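Local coordinates for hypothetical protein (Staphylococcus aureus subsp. aureus, PDB 1QYI) that is of unknown function but has the Rossmann-like core and sequence motifs of the haloacid dehalogenase (HAD) superfamily, so it is probably a hydrolase, at residues Leu5-Gly10 with Ile236-Pro241. Sequence-based numbering, arbitrary orientation.
Sequences LFDVDG and IATGRP
Asp9 and Arg240 form a salt bridge between two loops that follow neighbouring parallel strands, 3-6 and 233-237, of a HAD-type Rossmann-like sheet. The guanidinium grips the carboxylate side-on: Arg240 NE reaches Asp9 OD2 at 3.1 Å, nearly straight (164°), and Arg240 NH2 meets the syn lone pair of Asp9 OD1 at 2.7 Å in a shorter but bent bond. The carboxylate and guanidinium planes stand 63° apart, and Asp9 OD1 also takes a weak, bent bond from Arg240 NE. Arg240 NH1 bonds Glu244 O in helix 242-252, a bond that probably helps fix the rotation of the guanidinium. The Asp-Val-Asp of residues 7-9 and Thr238 match the first and second HAD motifs, consistent with an active site at these strand ends. Asp7 OD2 lies close to Asp323 and Asp327, a cluster resembling the magnesium site of relatives, while Lys284 NZ bonds Ala237 O. Where the strands pair, Ala237 N donates to Phe6 O at 2.9 Å. Val8 points its CG2 at both Thr238 CB (3.4 Å) and Ile236 CG2 (3.7 Å), while its CG1 lies over one guanidinium face. Ile236 CD1 touches Phe6 CB at 3.4 Å. Thr238 opens an ST turn, its OG1, anti to the backbone N (chi1 -180°), accepting from Arg240 N at 3.1 Å.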
loop_
_atom_site.group_PDB
_atom_site.type_symbol
_atom_site.label_atom_id
_atom_site.label_comp_id
_atom_site.label_asym_id
_atom_site.label_seq_id
_atom_site.Cartn_x
_atom_site.Cartn_y
_atom_site.Cartn_z
ATOM N N LEU A 5 -20.484 -7.390 -3.302
ATOM C CA LEU A 5 -19.269 -7.136 -2.567
ATOM C C LEU A 5 -18.281 -6.306 -3.373
ATOM O O LEU A 5 -17.915 -6.662 -4.503
ATOM C CB LEU A 5 -18.638 -8.459 -2.140
ATOM C CG LEU A 5 -19.616 -9.501 -1.594
ATOM C CD1 LEU A 5 -18.850 -10.744 -1.198
ATOM C CD2 LEU A 5 -20.393 -8.943 -0.404
ATOM N N PHE A 6 -17.850 -5.198 -2.764
ATOM C CA PHE A 6 -16.916 -4.244 -3.363
ATOM C C PHE A 6 -15.493 -4.341 -2.836
ATOM O O PHE A 6 -15.250 -4.733 -1.692
ATOM C CB PHE A 6 -17.404 -2.819 -3.103
ATOM C CG PHE A 6 -18.558 -2.395 -3.968
ATOM C CD1 PHE A 6 -18.335 -1.976 -5.281
ATOM C CD2 PHE A 6 -19.862 -2.392 -3.466
ATOM C CE1 PHE A 6 -19.385 -1.555 -6.081
ATOM C CE2 PHE A 6 -20.922 -1.975 -4.254
ATOM C CZ PHE A 6 -20.684 -1.552 -5.572
ATOM N N ASP A 7 -14.548 -3.973 -3.691
ATOM C CA ASP A 7 -13.139 -3.931 -3.315
ATOM C C ASP A 7 -12.876 -2.433 -3.209
ATOM O O ASP A 7 -13.618 -1.646 -3.792
ATOM C CB ASP A 7 -12.267 -4.560 -4.398
ATOM C CG ASP A 7 -10.787 -4.480 -4.074
ATOM O OD1 ASP A 7 -10.426 -4.490 -2.879
ATOM O OD2 ASP A 7 -9.975 -4.417 -5.018
ATOM N N VAL A 8 -11.847 -2.031 -2.473
ATOM C CA VAL A 8 -11.583 -0.609 -2.308
ATOM C C VAL A 8 -10.602 -0.037 -3.322
ATOM O O VAL A 8 -10.995 0.769 -4.168
ATOM C CB VAL A 8 -11.101 -0.302 -0.885
ATOM C CG1 VAL A 8 -11.033 1.195 -0.686
ATOM C CG2 VAL A 8 -12.062 -0.922 0.133
ATOM N N ASP A 9 -9.337 -0.438 -3.256
ATOM C CA ASP A 9 -8.388 0.087 -4.216
ATOM C C ASP A 9 -8.698 -0.478 -5.581
ATOM O O ASP A 9 -9.012 -1.664 -5.716
ATOM C CB ASP A 9 -6.938 -0.240 -3.840
ATOM C CG ASP A 9 -6.464 0.521 -2.609
ATOM O OD1 ASP A 9 -6.911 1.673 -2.395
ATOM O OD2 ASP A 9 -5.626 -0.033 -1.864
ATOM N N GLY A 10 -8.611 0.393 -6.585
ATOM C CA GLY A 10 -8.884 0.011 -7.953
ATOM C C GLY A 10 -10.355 0.152 -8.287
ATOM O O GLY A 10 -10.749 -0.075 -9.429
ATOM N N ILE A 236 -17.909 -4.962 1.775
ATOM C CA ILE A 236 -16.525 -4.592 1.442
ATOM C C ILE A 236 -15.456 -5.628 1.841
ATOM O O ILE A 236 -15.429 -6.090 2.980
ATOM C CB ILE A 236 -16.111 -3.241 2.109
ATOM C CG1 ILE A 236 -16.936 -2.093 1.541
ATOM C CG2 ILE A 236 -14.645 -2.932 1.812
ATOM C CD1 ILE A 236 -16.692 -1.850 0.071
ATOM N N ALA A 237 -14.585 -5.968 0.891
ATOM C CA ALA A 237 -13.460 -6.886 1.107
ATOM C C ALA A 237 -12.222 -6.220 0.494
ATOM O O ALA A 237 -12.129 -6.083 -0.728
ATOM C CB ALA A 237 -13.714 -8.243 0.431
ATOM N N THR A 238 -11.278 -5.792 1.330
ATOM C CA THR A 238 -10.065 -5.140 0.826
ATOM C C THR A 238 -8.792 -5.670 1.485
ATOM O O THR A 238 -8.847 -6.369 2.498
ATOM C CB THR A 238 -10.107 -3.608 1.053
ATOM O OG1 THR A 238 -8.907 -3.018 0.541
ATOM C CG2 THR A 238 -10.235 -3.288 2.534
ATOM N N GLY A 239 -7.650 -5.327 0.892
ATOM C CA GLY A 239 -6.366 -5.742 1.429
ATOM C C GLY A 239 -5.855 -4.706 2.413
ATOM O O GLY A 239 -4.830 -4.899 3.066
ATOM N N ARG A 240 -6.575 -3.592 2.505
ATOM C CA ARG A 240 -6.233 -2.508 3.414
ATOM C C ARG A 240 -6.601 -2.872 4.852
ATOM O O ARG A 240 -7.580 -3.587 5.085
ATOM C CB ARG A 240 -7.011 -1.242 3.045
ATOM C CG ARG A 240 -6.708 -0.644 1.686
ATOM C CD ARG A 240 -7.466 0.663 1.529
ATOM N NE ARG A 240 -6.942 1.486 0.446
ATOM C CZ ARG A 240 -6.801 2.804 0.518
ATOM N NH1 ARG A 240 -7.143 3.463 1.622
ATOM N NH2 ARG A 240 -6.312 3.464 -0.521
ATOM N N PRO A 241 -5.811 -2.410 5.833
ATOM C CA PRO A 241 -6.168 -2.736 7.216
ATOM C C PRO A 241 -7.416 -1.938 7.626
ATOM O O PRO A 241 -7.909 -1.085 6.868
ATOM C CB PRO A 241 -4.915 -2.344 8.009
ATOM C CG PRO A 241 -4.294 -1.261 7.169
ATOM C CD PRO A 241 -4.458 -1.826 5.766
#